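PDB 7MGV: CdnC, which probably uses ATP to install omega-ester (macrolactone) rings in a ribosomally made precursor peptide, as an ATP-grasp ligase of the graspetide type. Local coordinates for residues Pro139-Tyr142 / Arg143-Ser147; Phe284-Leu287 / Glu288-Val292. All blocks are in the same frame, centred on the assembly; numbering follows the deposited sequence.

Contact 1 of 2, residues Pro139-Tyr142 / Arg143-Ser147; sequences PSVY and RRLDS
R143 N donates to P139 O at 2.9 Å, R144 N to S140 O and L145 N to V141 O at the same length, all with N-H...O angles near 153°. A fourth bond, D146 N to Y142 O, is weak: it is stretched to 3.2 Å and bent to 120°. These i to i+4 bonds make 139-145 a short alpha-helix of barely two turns, opened by P139, which packs on F125, L128 and E129 of helix 110-130. The D146 carboxylate folds back beside its own backbone N (chi1 -74°), bringing CG to 3.3 Å from Y142 O. Charges here are met elsewhere, by salt bridges from D146 OD1 to R96 and from R144, whose chain is extended from CG to NE, to E150. Side-chain packing across the turn is slight. V141 and L145 pack flank to flank, CG1 of V141 being 4.2 Å from CD2 of L145. That CD2 also sits 3.4 Å from V141 O, so the leucine branch lies against the carbonyl to which its own backbone N is bonded. R143, its chain bent at chi2, leads off the helix to a cation-pi contact with F125 of the second subunit.

Contact 2 of 2, residues Phe284-Leu287 / Glu288-Val292; sequences FMIL and ELLDV
F284 to V292 form an unbroken run of alpha-helix within helix 280-293, which packs between helix 148-158 and an antiparallel sheet, and the contact joins side chains one turn apart. E288 N, L289 N, L290 N and D291 N donate to the carbonyls of F284, M285, I286 and L287 respectively; the straightest, L290 N to I286 O (3.0 Å), has an N-H...O angle of 168°. On the buried side, I286 and L290 run alongside each other, CG2 of I286 lying 4.0 Å from CD1 of L290, and both rest on V240 of strand 234-241. L289 packs on I154 and I158 of helix 148-158 and on F312 and I315 of strand 310-316. On a more open side, F284 and E288 both leave with CG anti to the backbone N (chi1 180° and -173°), which carries the carboxylate to the ring: OE2 of E288 comes 3.3 Å from CE2 of F284, with the two planes nearly perpendicular. D291 turns its carboxylate back toward the previous turn, CG 3.1 Å from L287 O, while OD1 forms a salt bridge with R348. An alanine at D291 is likely to leave the R348 guanidinium without this carboxylate mate and less firmly held against the helix. R348 also gives L287 O a weak hydrogen bond, and its positive charge probably eases the electrostatic repulsion between the L287 carbonyl and the D291 carboxylate.

In the fold
From the N terminus, the chain first builds the parallel sheet of the MvdD-type pre-ATP-grasp region, whose edge strand 134-136 leads into contact 1. Residues 139-147 then lead directly into helix 148-158. After one antiparallel sheet is complete and three strands of the second are laid down, helix 280-293 brings in contact 2, just ahead of strand 297-304. Each contact pairs residues one helical turn apart and closes no long loop; they come in series, neither nested nor crossed, with centres about 17 Å apart. Their nearest atoms stay about 4 Å apart, but Y293, at the end of the helix of contact 2, touches R144 and L145, tying that helix to the short helix of contact 1.

Contact 1 of 2, residues Pro139-Tyr142 / Arg143-Ser147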
ATOM      1  N   PRO A 139      -6.186  -3.734  -1.629  1.00 35.79           N
ATOM      2  CA  PRO A 139      -4.914  -3.044  -1.914  1.00 32.00           C
ATOM      3  C   PRO A 139      -4.034  -2.834  -0.694  1.00 32.25           C
ATOM      4  O   PRO A 139      -2.821  -3.061  -0.775  1.00 35.61           O
ATOM      5  CB  PRO A 139      -5.373  -1.710  -2.519  1.00 40.21           C
ATOM      6  CG  PRO A 139      -6.713  -2.004  -3.097  1.00 33.13           C
ATOM      7  CD  PRO A 139      -7.345  -3.002  -2.172  1.00 34.53           C
ATOM      8  N   SER A 140      -4.601  -2.401   0.434  1.00 28.66           N
ATOM      9  CA  SER A 140      -3.783  -2.181   1.624  1.00 30.99           C
ATOM     10  C   SER A 140      -3.214  -3.491   2.154  1.00 36.87           C
ATOM     11  O   SER A 140      -2.081  -3.529   2.651  1.00 30.92           O
ATOM     12  CB  SER A 140      -4.599  -1.474   2.703  1.00 32.39           C
ATOM     13  OG  SER A 140      -5.660  -2.297   3.154  1.00 32.05           O
ATOM     14  N   VAL A 141      -3.978  -4.578   2.049  1.00 34.04           N
ATOM     15  CA  VAL A 141      -3.484  -5.875   2.501  1.00 31.51           C
ATOM     16  C   VAL A 141      -2.328  -6.344   1.624  1.00 35.52           C
ATOM     17  O   VAL A 141      -1.299  -6.821   2.126  1.00 36.80           O
ATOM     18  CB  VAL A 141      -4.632  -6.899   2.524  1.00 36.60           C
ATOM     19  CG1 VAL A 141      -4.109  -8.262   2.903  1.00 28.61           C
ATOM     20  CG2 VAL A 141      -5.721  -6.450   3.487  1.00 37.29           C
ATOM     21  N   TYR A 142      -2.479  -6.220   0.302  1.00 31.32           N
ATOM     22  CA  TYR A 142      -1.391  -6.572  -0.603  1.00 38.83           C
ATOM     23  C   TYR A 142      -0.167  -5.701  -0.354  1.00 30.83           C
ATOM     24  O   TYR A 142       0.972  -6.173  -0.445  1.00 33.26           O
ATOM     25  CB  TYR A 142      -1.854  -6.444  -2.054  1.00 34.08           C
ATOM     26  CG  TYR A 142      -2.785  -7.548  -2.499  1.00 43.56           C
ATOM     27  CD1 TYR A 142      -2.550  -8.868  -2.139  1.00 50.54           C
ATOM     28  CD2 TYR A 142      -3.901  -7.272  -3.280  1.00 41.67           C
ATOM     29  CE1 TYR A 142      -3.398  -9.883  -2.545  1.00 48.55           C
ATOM     30  CE2 TYR A 142      -4.754  -8.279  -3.690  1.00 46.88           C
ATOM     31  CZ  TYR A 142      -4.498  -9.583  -3.320  1.00 40.58           C
ATOM     32  OH  TYR A 142      -5.346 -10.587  -3.724  1.00 49.94           O
ATOM     33  N   ARG A 143      -0.383  -4.423  -0.033  1.00 30.89           N
ATOM     34  CA  ARG A 143       0.734  -3.537   0.268  1.00 28.59           C
ATOM     35  C   ARG A 143       1.434  -3.952   1.556  1.00 32.53           C
ATOM     36  O   ARG A 143       2.665  -3.881   1.651  1.00 32.77           O
ATOM     37  CB  ARG A 143       0.245  -2.092   0.356  1.00 24.71           C
ATOM     38  CG  ARG A 143       1.332  -1.083   0.692  1.00 34.66           C
ATOM     39  CD  ARG A 143       2.488  -1.150  -0.298  1.00 29.59           C
ATOM     40  NE  ARG A 143       3.592  -0.283   0.103  1.00 33.85           N
ATOM     41  CZ  ARG A 143       3.677   1.008  -0.206  1.00 37.44           C
ATOM     42  NH1 ARG A 143       2.721   1.585  -0.923  1.00 27.28           N
ATOM     43  NH2 ARG A 143       4.717   1.723   0.202  1.00 30.25           N
ATOM     44  N   ARG A 144       0.665  -4.389   2.559  1.00 30.23           N
ATOM     45  CA  ARG A 144       1.274  -4.894   3.785  1.00 30.59           C
ATOM     46  C   ARG A 144       2.087  -6.153   3.514  1.00 25.16           C
ATOM     47  O   ARG A 144       3.166  -6.339   4.086  1.00 35.47           O
ATOM     48  CB  ARG A 144       0.210  -5.179   4.843  1.00 31.45           C
ATOM     49  CG  ARG A 144       0.817  -5.504   6.200  1.00 30.86           C
ATOM     50  CD  ARG A 144      -0.131  -6.249   7.121  1.00 27.26           C
ATOM     51  NE  ARG A 144       0.571  -6.721   8.312  1.00 35.88           N
ATOM     52  CZ  ARG A 144      -0.016  -7.288   9.361  1.00 34.56           C
ATOM     53  NH1 ARG A 144      -1.331  -7.457   9.382  1.00 35.03           N
ATOM     54  NH2 ARG A 144       0.716  -7.682  10.394  1.00 25.18           N
ATOM     55  N   LEU A 145       1.584  -7.032   2.644  1.00 25.03           N
ATOM     56  CA  LEU A 145       2.304  -8.266   2.350  1.00 23.30           C
ATOM     57  C   LEU A 145       3.545  -8.044   1.492  1.00 27.98           C
ATOM     58  O   LEU A 145       4.345  -8.976   1.344  1.00 29.67           O
ATOM     59  CB  LEU A 145       1.373  -9.270   1.670  1.00 26.36           C
ATOM     60  CG  LEU A 145       0.767 -10.326   2.598  1.00 31.25           C
ATOM     61  CD1 LEU A 145       1.862 -11.062   3.352  1.00 33.46           C
ATOM     62  CD2 LEU A 145      -0.218  -9.695   3.565  1.00 37.92           C
ATOM     63  N   ASP A 146       3.730  -6.845   0.929  1.00 24.22           N
ATOM     64  CA  ASP A 146       4.948  -6.555   0.178  1.00 25.99           C
ATOM     65  C   ASP A 146       6.183  -6.508   1.069  1.00 34.28           C
ATOM     66  O   ASP A 146       7.305  -6.571   0.555  1.00 38.31           O
ATOM     67  CB  ASP A 146       4.805  -5.228  -0.574  1.00 32.26           C
ATOM     68  CG  ASP A 146       3.902  -5.339  -1.791  1.00 42.74           C
ATOM     69  OD1 ASP A 146       3.839  -6.434  -2.389  1.00 41.63           O
ATOM     70  OD2 ASP A 146       3.260  -4.329  -2.152  1.00 33.53           O
ATOM     71  N   SER A 147       6.005  -6.405   2.385  1.00 38.56           N
ATOM     72  CA  SER A 147       7.113  -6.329   3.337  1.00 33.19           C
ATOM     73  C   SER A 147       7.580  -7.747   3.647  1.00 29.65           C
ATOM     74  O   SER A 147       7.032  -8.432   4.510  1.00 27.20           O
ATOM     75  CB  SER A 147       6.680  -5.587   4.596  1.00 27.86           C
ATOM     76  OG  SER A 147       7.639  -5.733   5.631  1.00 34.69           O
TER

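Contact 2 of 2, residues Phe284-Leu287 / Glu288-Val292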
ATOM      1  N   PHE A 284      -0.396 -26.441  11.244  1.00 45.43           N
ATOM      2  CA  PHE A 284      -0.890 -25.575  12.310  1.00 41.91           C
ATOM      3  C   PHE A 284      -0.260 -24.191  12.220  1.00 47.49           C
ATOM      4  O   PHE A 284      -0.952 -23.169  12.313  1.00 45.13           O
ATOM      5  CB  PHE A 284      -0.598 -26.218  13.669  1.00 44.61           C
ATOM      6  CG  PHE A 284      -1.063 -25.406  14.845  1.00 56.26           C
ATOM      7  CD1 PHE A 284      -2.347 -25.555  15.342  1.00 51.18           C
ATOM      8  CD2 PHE A 284      -0.210 -24.506  15.466  1.00 53.75           C
ATOM      9  CE1 PHE A 284      -2.777 -24.815  16.428  1.00 57.58           C
ATOM     10  CE2 PHE A 284      -0.636 -23.762  16.552  1.00 61.64           C
ATOM     11  CZ  PHE A 284      -1.921 -23.917  17.033  1.00 59.39           C
ATOM     12  N   MET A 285       1.058 -24.139  12.019  1.00 45.35           N
ATOM     13  CA  MET A 285       1.739 -22.850  11.956  1.00 42.67           C
ATOM     14  C   MET A 285       1.404 -22.090  10.676  1.00 46.80           C
ATOM     15  O   MET A 285       1.369 -20.856  10.682  1.00 42.90           O
ATOM     16  CB  MET A 285       3.247 -23.051  12.098  1.00 48.63           C
ATOM     17  CG  MET A 285       3.675 -23.369  13.525  1.00 44.45           C
ATOM     18  SD  MET A 285       5.458 -23.331  13.772  1.00 39.44           S
ATOM     19  CE  MET A 285       5.959 -24.761  12.815  1.00 43.47           C
ATOM     20  N   ILE A 286       1.134 -22.801   9.578  1.00 40.50           N
ATOM     21  CA  ILE A 286       0.691 -22.138   8.350  1.00 42.15           C
ATOM     22  C   ILE A 286      -0.662 -21.464   8.569  1.00 47.33           C
ATOM     23  O   ILE A 286      -0.871 -20.290   8.214  1.00 40.04           O
ATOM     24  CB  ILE A 286       0.631 -23.153   7.194  1.00 37.48           C
ATOM     25  CG1 ILE A 286       2.035 -23.622   6.807  1.00 37.18           C
ATOM     26  CG2 ILE A 286      -0.085 -22.554   6.005  1.00 38.28           C
ATOM     27  CD1 ILE A 286       2.773 -22.674   5.890  1.00 48.67           C
ATOM     28  N   LEU A 287      -1.609 -22.211   9.144  1.00 46.29           N
ATOM     29  CA  LEU A 287      -2.914 -21.636   9.451  1.00 40.36           C
ATOM     30  C   LEU A 287      -2.780 -20.472  10.425  1.00 39.40           C
ATOM     31  O   LEU A 287      -3.495 -19.470  10.309  1.00 49.07           O
ATOM     32  CB  LEU A 287      -3.844 -22.711  10.012  1.00 42.77           C
ATOM     33  CG  LEU A 287      -4.309 -23.767   9.007  1.00 44.53           C
ATOM     34  CD1 LEU A 287      -4.972 -24.935   9.718  1.00 45.44           C
ATOM     35  CD2 LEU A 287      -5.252 -23.156   7.983  1.00 42.61           C
ATOM     36  N   GLU A 288      -1.851 -20.573  11.378  1.00 43.65           N
ATOM     37  CA  GLU A 288      -1.627 -19.470  12.307  1.00 47.54           C
ATOM     38  C   GLU A 288      -1.039 -18.251  11.609  1.00 44.69           C
ATOM     39  O   GLU A 288      -1.343 -17.117  11.991  1.00 46.06           O
ATOM     40  CB  GLU A 288      -0.713 -19.918  13.445  1.00 45.62           C
ATOM     41  CG  GLU A 288      -0.554 -18.887  14.545  1.00 51.55           C
ATOM     42  CD  GLU A 288       0.106 -19.457  15.783  1.00 68.58           C
ATOM     43  OE1 GLU A 288       0.496 -18.667  16.668  1.00 59.76           O
ATOM     44  OE2 GLU A 288       0.235 -20.697  15.869  1.00 68.61           O
ATOM     45  N   LEU A 289      -0.189 -18.456  10.601  1.00 41.85           N
ATOM     46  CA  LEU A 289       0.330 -17.333   9.826  1.00 42.67           C
ATOM     47  C   LEU A 289      -0.800 -16.605   9.112  1.00 41.69           C
ATOM     48  O   LEU A 289      -0.898 -15.368   9.162  1.00 36.84           O
ATOM     49  CB  LEU A 289       1.375 -17.831   8.827  1.00 42.58           C
ATOM     50  CG  LEU A 289       1.963 -16.821   7.839  1.00 43.88           C
ATOM     51  CD1 LEU A 289       2.821 -15.793   8.559  1.00 41.18           C
ATOM     52  CD2 LEU A 289       2.768 -17.537   6.766  1.00 45.35           C
ATOM     53  N   LEU A 290      -1.678 -17.365   8.454  1.00 41.00           N
ATOM     54  CA  LEU A 290      -2.830 -16.734   7.814  1.00 36.80           C
ATOM     55  C   LEU A 290      -3.748 -16.071   8.837  1.00 40.54           C
ATOM     56  O   LEU A 290      -4.393 -15.062   8.529  1.00 45.12           O
ATOM     57  CB  LEU A 290      -3.604 -17.752   6.977  1.00 38.72           C
ATOM     58  CG  LEU A 290      -3.051 -17.925   5.561  1.00 38.51           C
ATOM     59  CD1 LEU A 290      -2.117 -19.126   5.486  1.00 46.68           C
ATOM     60  CD2 LEU A 290      -4.173 -18.038   4.543  1.00 40.50           C
ATOM     61  N   ASP A 291      -3.816 -16.617  10.054  1.00 41.41           N
ATOM     62  CA  ASP A 291      -4.609 -15.990  11.108  1.00 40.53           C
ATOM     63  C   ASP A 291      -4.007 -14.659  11.535  1.00 43.63           C
ATOM     64  O   ASP A 291      -4.731 -13.677  11.738  1.00 43.10           O
ATOM     65  CB  ASP A 291      -4.721 -16.928  12.310  1.00 48.01           C
ATOM     66  CG  ASP A 291      -5.673 -18.083  12.066  1.00 59.29           C
ATOM     67  OD1 ASP A 291      -6.421 -18.041  11.067  1.00 49.07           O
ATOM     68  OD2 ASP A 291      -5.669 -19.036  12.875  1.00 57.84           O
ATOM     69  N   VAL A 292      -2.682 -14.615  11.691  1.00 41.65           N
ATOM     70  CA  VAL A 292      -2.010 -13.380  12.084  1.00 32.33           C
ATOM     71  C   VAL A 292      -2.215 -12.308  11.026  1.00 41.61           C
ATOM     72  O   VAL A 292      -2.484 -11.142  11.344  1.00 38.39           O
ATOM     73  CB  VAL A 292      -0.514 -13.640  12.346  1.00 38.99           C
ATOM     74  CG1 VAL A 292       0.242 -12.325  12.460  1.00 28.31           C
ATOM     75  CG2 VAL A 292      -0.329 -14.476  13.604  1.00 36.82           C
TER